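3-oxo-tetronate kinase (Haemophilus influenzae, PDB 1YZY) catalyses the ATP-dependent phosphorylation of 3-oxo-tetronate to 3-oxo-tetronate 4-phosphate, acting as a four-carbon acid sugar kinase. Local coordinates at residues A158-K163 with Y191-V196; N349-G354 with F391-S396. One frame throughout, in Å; residues are numbered along the deposited sequence.

Interaction 1: residues A158-K163 with Y191-V196; sequences AQAKGK and YRYAVV
The phenol ring of Y193 points its hydroxyl end at A160 and G162, which meet it obliquely, while one face is covered by CB of R192, its neighbour in the chain, 3.8 Å above the ring plane over its centre. The ring of Y191 meets the other segment with its edge: the carbonyl group of K163 lies near the ring plane, its O 3.4 Å from CD1. CB of A160, a single methyl, packs 3.5 Å from CE1 of Y193. The hydroxyl OH accepts a hydrogen bond from N of G162 at 3.0 Å, bent at 144°, and is also hydrogen-bonded to D98 of helix 93-104, so one tyrosine oxygen ties the turn to that helix. Glycine suits position 162 because a CB there would collide with CD of R192. CG of Y193 lies nearly eclipsed with the backbone N, chi1 -20°, and the ring comes nearer to A160 and G162 than its CB bond would suggest.

Beyond the glycine the backbone takes over. The carbonyl O of K163 receives N of R192 at 2.9 Å, the donor lying in the carbonyl plane, and a weak, long bond from N of Y193 at 3.5 Å. R192, whose long chain turns to the opposite side from Y191, sends its guanidinium group to D98 and D102 in salt bridges. D98 thus serves R192, Y193 and the backbone N of K161 together, a carboxylate well matched to three donors. The contact joins the turn leaving helix 152-159 and the residues leading into strand 193-196, which runs parallel to strand 164-167 as the middle member of a small three-stranded parallel sheet in the sugar-binding N-terminal domain.

Interaction 2: residues N349-G354 with F391-S396; sequences NFITAG and FLALKS
Two parallel strands of the nucleotide-binding C-terminal domain, 349-353 and 391-395, pair here in register from N349 beside F391 to A353 beside K395. N of F350 binds O of F391 at 2.8 Å, and O of F350 takes N of A393. Next, T352 repeats the pattern with A393 and K395, though N of K395 sits 40° out of the T352 carbonyl plane. On one sheet face ND2 of N349 lies alongside F391, 3.3 Å from CD2, amide and ring planes 63° apart. The same face holds I351, its CG2 4.2 Å from CB of A393; both residues touch W382. On the other, OG1 of T352, placed between the backbone N and the carbonyl carbon, lies 3.1 Å from CD2 of L394 and hydrogen-bonds S358.

The strand ends at the ATP site assigned by similarity: N of G354 binds O of K395 at 2.7 Å, nearly straight at 168°, and G354 takes the N-cap position of helix 355-365. Glycine fits its positive phi, where a CB would jam against the preceding carbonyl O. K395 bends, bringing CE to 3.8 Å from CB of A353, and its NZ hydrogen-bonds OE1 of Q262, OG1 of T259 and O of S396.

The two contacts lie on opposite sides of the chain's centre, their centres about 41 Å apart, and share no strand or helix. Interaction 1 is a surface contact in the sugar-binding domain, where a turn meets the residues leading into a strand: a tyrosine hydroxyl, a shared backbone carbonyl and a carboxylate from a nearby helix supply its polar bonds. Interaction 2 is buried, in the nucleotide-binding domain, and rests on a regular ladder of backbone bonds between paired strands, with mostly apolar groups filling the faces. Glycine serves both, but for different reasons: close neighbours in interaction 1, backbone angles in interaction 2, which alone reaches the inferred ATP site.

Interaction 1: residues A158-K163 with Y191-V196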
loop_
_atom_site.group_PDB
_atom_site.type_symbol
_atom_site.label_atom_id
_atom_site.label_comp_id
_atom_site.label_asym_id
_atom_site.label_seq_id
_atom_site.Cartn_x
_atom_site.Cartn_y
_atom_site.Cartn_z
ATOM N N ALA A 158 20.232 -16.194 9.142
ATOM C CA ALA A 158 20.798 -15.315 10.152
ATOM C C ALA A 158 19.777 -14.888 11.210
ATOM O O ALA A 158 20.097 -14.828 12.397
ATOM C CB ALA A 158 21.384 -14.097 9.487
ATOM N N GLN A 159 18.545 -14.649 10.775
ATOM C CA GLN A 159 17.466 -14.189 11.652
ATOM C C GLN A 159 16.363 -15.194 11.958
ATOM O O GLN A 159 15.366 -14.840 12.598
ATOM C CB GLN A 159 16.811 -12.947 11.046
ATOM C CG GLN A 159 16.563 -13.250 9.575
ATOM C CD GLN A 159 15.908 -12.116 8.839
ATOM O OE1 GLN A 159 14.692 -11.981 8.864
ATOM N NE2 GLN A 159 16.707 -11.307 8.161
ATOM N N ALA A 160 16.492 -16.425 11.478
ATOM C CA ALA A 160 15.458 -17.420 11.720
ATOM C C ALA A 160 15.870 -18.510 12.704
ATOM O O ALA A 160 17.055 -18.710 12.968
ATOM C CB ALA A 160 15.016 -18.039 10.403
ATOM N N LYS A 161 14.876 -19.177 13.288
ATOM C CA LYS A 161 15.115 -20.261 14.234
ATOM C C LYS A 161 15.344 -21.582 13.487
ATOM O O LYS A 161 15.890 -22.533 14.050
ATOM C CB LYS A 161 13.923 -20.422 15.187
ATOM C CG LYS A 161 14.166 -19.958 16.618
ATOM C CD LYS A 161 14.123 -18.447 16.754
ATOM C CE LYS A 161 14.502 -18.003 18.166
ATOM N NZ LYS A 161 15.962 -18.174 18.455
ATOM N N GLY A 162 14.875 -21.647 12.240
ATOM C CA GLY A 162 15.026 -22.844 11.427
ATOM C C GLY A 162 16.003 -22.675 10.274
ATOM O O GLY A 162 16.755 -21.689 10.223
ATOM N N LYS A 163 16.005 -23.650 9.360
ATOM C CA LYS A 163 16.893 -23.636 8.189
ATOM C C LYS A 163 16.167 -23.408 6.861
ATOM O O LYS A 163 15.098 -23.975 6.617
ATOM C CB LYS A 163 17.726 -24.921 8.135
ATOM C CG LYS A 163 18.711 -25.042 9.295
ATOM C CD LYS A 163 19.696 -23.885 9.288
ATOM C CE LYS A 163 20.612 -23.934 10.489
ATOM N NZ LYS A 163 21.537 -22.772 10.472
ATOM N N TYR A 191 14.140 -28.595 6.435
ATOM C CA TYR A 191 14.022 -27.175 6.139
ATOM C C TYR A 191 12.657 -26.672 6.589
ATOM O O TYR A 191 11.648 -27.356 6.405
ATOM C CB TYR A 191 14.211 -26.922 4.646
ATOM C CG TYR A 191 15.627 -27.107 4.159
ATOM C CD1 TYR A 191 16.626 -26.202 4.514
ATOM C CD2 TYR A 191 15.968 -28.176 3.333
ATOM C CE1 TYR A 191 17.929 -26.355 4.061
ATOM C CE2 TYR A 191 17.271 -28.339 2.869
ATOM C CZ TYR A 191 18.242 -27.430 3.238
ATOM O OH TYR A 191 19.536 -27.598 2.812
ATOM N N ARG A 192 12.643 -25.484 7.191
ATOM C CA ARG A 192 11.415 -24.868 7.689
ATOM C C ARG A 192 10.868 -23.844 6.681
ATOM O O ARG A 192 9.676 -23.503 6.703
ATOM C CB ARG A 192 11.683 -24.210 9.051
ATOM C CG ARG A 192 10.443 -23.787 9.832
ATOM C CD ARG A 192 10.829 -23.226 11.200
ATOM N NE ARG A 192 9.696 -22.735 11.993
ATOM C CZ ARG A 192 8.750 -23.501 12.526
ATOM N NH1 ARG A 192 7.781 -22.947 13.237
ATOM N NH2 ARG A 192 8.743 -24.812 12.326
ATOM N N TYR A 193 11.751 -23.330 5.825
ATOM C CA TYR A 193 11.380 -22.360 4.789
ATOM C C TYR A 193 12.089 -22.719 3.488
ATOM O O TYR A 193 13.158 -23.345 3.497
ATOM C CB TYR A 193 11.783 -20.927 5.165
ATOM C CG TYR A 193 12.033 -20.705 6.634
ATOM C CD1 TYR A 193 13.334 -20.716 7.142
ATOM C CD2 TYR A 193 10.968 -20.519 7.526
ATOM C CE1 TYR A 193 13.572 -20.553 8.497
ATOM C CE2 TYR A 193 11.193 -20.354 8.883
ATOM C CZ TYR A 193 12.496 -20.373 9.361
ATOM O OH TYR A 193 12.723 -20.225 10.702
ATOM N N ALA A 194 11.534 -22.235 2.381
ATOM C CA ALA A 194 12.092 -22.498 1.068
ATOM C C ALA A 194 12.054 -21.299 0.149
ATOM O O ALA A 194 10.980 -20.790 -0.159
ATOM C CB ALA A 194 11.345 -23.649 0.414
ATOM N N VAL A 195 13.234 -20.843 -0.261
ATOM C CA VAL A 195 13.367 -19.745 -1.212
ATOM C C VAL A 195 13.050 -20.388 -2.575
ATOM O O VAL A 195 13.316 -21.575 -2.786
ATOM C CB VAL A 195 14.821 -19.181 -1.231
ATOM C CG1 VAL A 195 15.002 -18.141 -2.339
ATOM C CG2 VAL A 195 15.157 -18.566 0.111
ATOM N N VAL A 196 12.408 -19.639 -3.462
ATOM C CA VAL A 196 12.066 -20.161 -4.775
ATOM C C VAL A 196 12.506 -19.148 -5.829
ATOM O O VAL A 196 12.220 -17.950 -5.727
ATOM C CB VAL A 196 10.551 -20.454 -4.908
ATOM C CG1 VAL A 196 10.249 -21.119 -6.247
ATOM C CG2 VAL A 196 10.071 -21.353 -3.780
#

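Interaction 2: residues N349-G354 with F391-S396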
loop_
_atom_site.group_PDB
_atom_site.type_symbol
_atom_site.label_atom_id
_atom_site.label_comp_id
_atom_site.label_asym_id
_atom_site.label_seq_id
_atom_site.Cartn_x
_atom_site.Cartn_y
_atom_site.Cartn_z
ATOM N N ASN A 349 -17.414 12.403 -1.821
ATOM C CA ASN A 349 -16.197 12.054 -2.550
ATOM C C ASN A 349 -15.098 13.080 -2.277
ATOM O O ASN A 349 -15.289 14.281 -2.497
ATOM C CB ASN A 349 -16.460 12.008 -4.065
ATOM C CG ASN A 349 -17.626 11.107 -4.448
ATOM O OD1 ASN A 349 -18.368 11.410 -5.383
ATOM N ND2 ASN A 349 -17.761 9.974 -3.772
ATOM N N PHE A 350 -13.946 12.612 -1.802
ATOM C CA PHE A 350 -12.820 13.500 -1.512
ATOM C C PHE A 350 -11.595 13.115 -2.338
ATOM O O PHE A 350 -11.144 11.974 -2.303
ATOM C CB PHE A 350 -12.451 13.440 -0.029
ATOM C CG PHE A 350 -13.539 13.906 0.890
ATOM C CD1 PHE A 350 -13.492 15.181 1.448
ATOM C CD2 PHE A 350 -14.606 13.075 1.203
ATOM C CE1 PHE A 350 -14.499 15.623 2.309
ATOM C CE2 PHE A 350 -15.616 13.502 2.057
ATOM C CZ PHE A 350 -15.562 14.781 2.613
ATOM N N ILE A 351 -11.058 14.075 -3.077
ATOM C CA ILE A 351 -9.878 13.847 -3.900
ATOM C C ILE A 351 -8.755 14.722 -3.348
ATOM O O ILE A 351 -8.760 15.935 -3.528
ATOM C CB ILE A 351 -10.159 14.213 -5.380
ATOM C CG1 ILE A 351 -11.355 13.408 -5.898
ATOM C CG2 ILE A 351 -8.930 13.948 -6.244
ATOM C CD1 ILE A 351 -11.787 13.795 -7.278
ATOM N N THR A 352 -7.819 14.110 -2.638
ATOM C CA THR A 352 -6.707 14.851 -2.053
ATOM C C THR A 352 -5.395 14.713 -2.827
ATOM O O THR A 352 -5.202 13.768 -3.602
ATOM C CB THR A 352 -6.482 14.433 -0.585
ATOM O OG1 THR A 352 -6.267 13.017 -0.514
ATOM C CG2 THR A 352 -7.712 14.779 0.263
ATOM N N ALA A 353 -4.517 15.695 -2.651
ATOM C CA ALA A 353 -3.216 15.696 -3.304
ATOM C C ALA A 353 -2.147 16.042 -2.275
ATOM O O ALA A 353 -2.234 17.070 -1.601
ATOM C CB ALA A 353 -3.196 16.695 -4.440
ATOM N N GLY A 354 -1.125 15.198 -2.185
ATOM C CA GLY A 354 -0.063 15.414 -1.222
ATOM C C GLY A 354 -0.120 14.394 -0.099
ATOM O O GLY A 354 -1.200 14.020 0.365
ATOM N N PHE A 391 -16.144 8.073 -0.381
ATOM C CA PHE A 391 -15.075 7.699 -1.296
ATOM C C PHE A 391 -13.945 8.711 -1.277
ATOM O O PHE A 391 -14.178 9.913 -1.134
ATOM C CB PHE A 391 -15.622 7.539 -2.722
ATOM C CG PHE A 391 -16.725 6.507 -2.841
ATOM C CD1 PHE A 391 -16.431 5.184 -3.165
ATOM C CD2 PHE A 391 -18.052 6.853 -2.603
ATOM C CE1 PHE A 391 -17.443 4.219 -3.247
ATOM C CE2 PHE A 391 -19.068 5.895 -2.683
ATOM C CZ PHE A 391 -18.758 4.575 -3.006
ATOM N N LEU A 392 -12.714 8.220 -1.395
ATOM C CA LEU A 392 -11.530 9.081 -1.394
ATOM C C LEU A 392 -10.468 8.637 -2.409
ATOM O O LEU A 392 -10.295 7.448 -2.668
ATOM C CB LEU A 392 -10.889 9.116 -0.002
ATOM C CG LEU A 392 -11.767 9.223 1.247
ATOM C CD1 LEU A 392 -12.365 7.852 1.604
ATOM C CD2 LEU A 392 -10.924 9.744 2.397
ATOM N N ALA A 393 -9.783 9.611 -2.995
ATOM C CA ALA A 393 -8.709 9.369 -3.950
ATOM C C ALA A 393 -7.538 10.151 -3.376
ATOM O O ALA A 393 -7.516 11.382 -3.431
ATOM C CB ALA A 393 -9.075 9.898 -5.333
ATOM N N LEU A 394 -6.595 9.425 -2.784
ATOM C CA LEU A 394 -5.425 10.028 -2.159
ATOM C C LEU A 394 -4.228 9.993 -3.104
ATOM O O LEU A 394 -3.661 8.927 -3.364
ATOM C CB LEU A 394 -5.112 9.276 -0.863
ATOM C CG LEU A 394 -6.347 8.926 -0.018
ATOM C CD1 LEU A 394 -5.950 8.045 1.155
ATOM C CD2 LEU A 394 -7.061 10.190 0.466
ATOM N N LYS A 395 -3.854 11.154 -3.633
ATOM C CA LYS A 395 -2.738 11.239 -4.564
ATOM C C LYS A 395 -1.459 11.835 -3.979
ATOM O O LYS A 395 -1.374 13.048 -3.793
ATOM C CB LYS A 395 -3.141 12.057 -5.798
ATOM C CG LYS A 395 -2.086 12.066 -6.912
ATOM C CD LYS A 395 -2.058 13.387 -7.666
ATOM C CE LYS A 395 -1.371 14.491 -6.865
ATOM N NZ LYS A 395 0.057 14.676 -7.238
ATOM N N SER A 396 -0.451 10.998 -3.737
ATOM C CA SER A 396 0.824 11.501 -3.227
ATOM C C SER A 396 1.353 12.411 -4.362
ATOM O O SER A 396 0.872 12.379 -5.498
ATOM C CB SER A 396 1.772 10.359 -2.848
ATOM O OG SER A 396 1.985 10.314 -1.440
#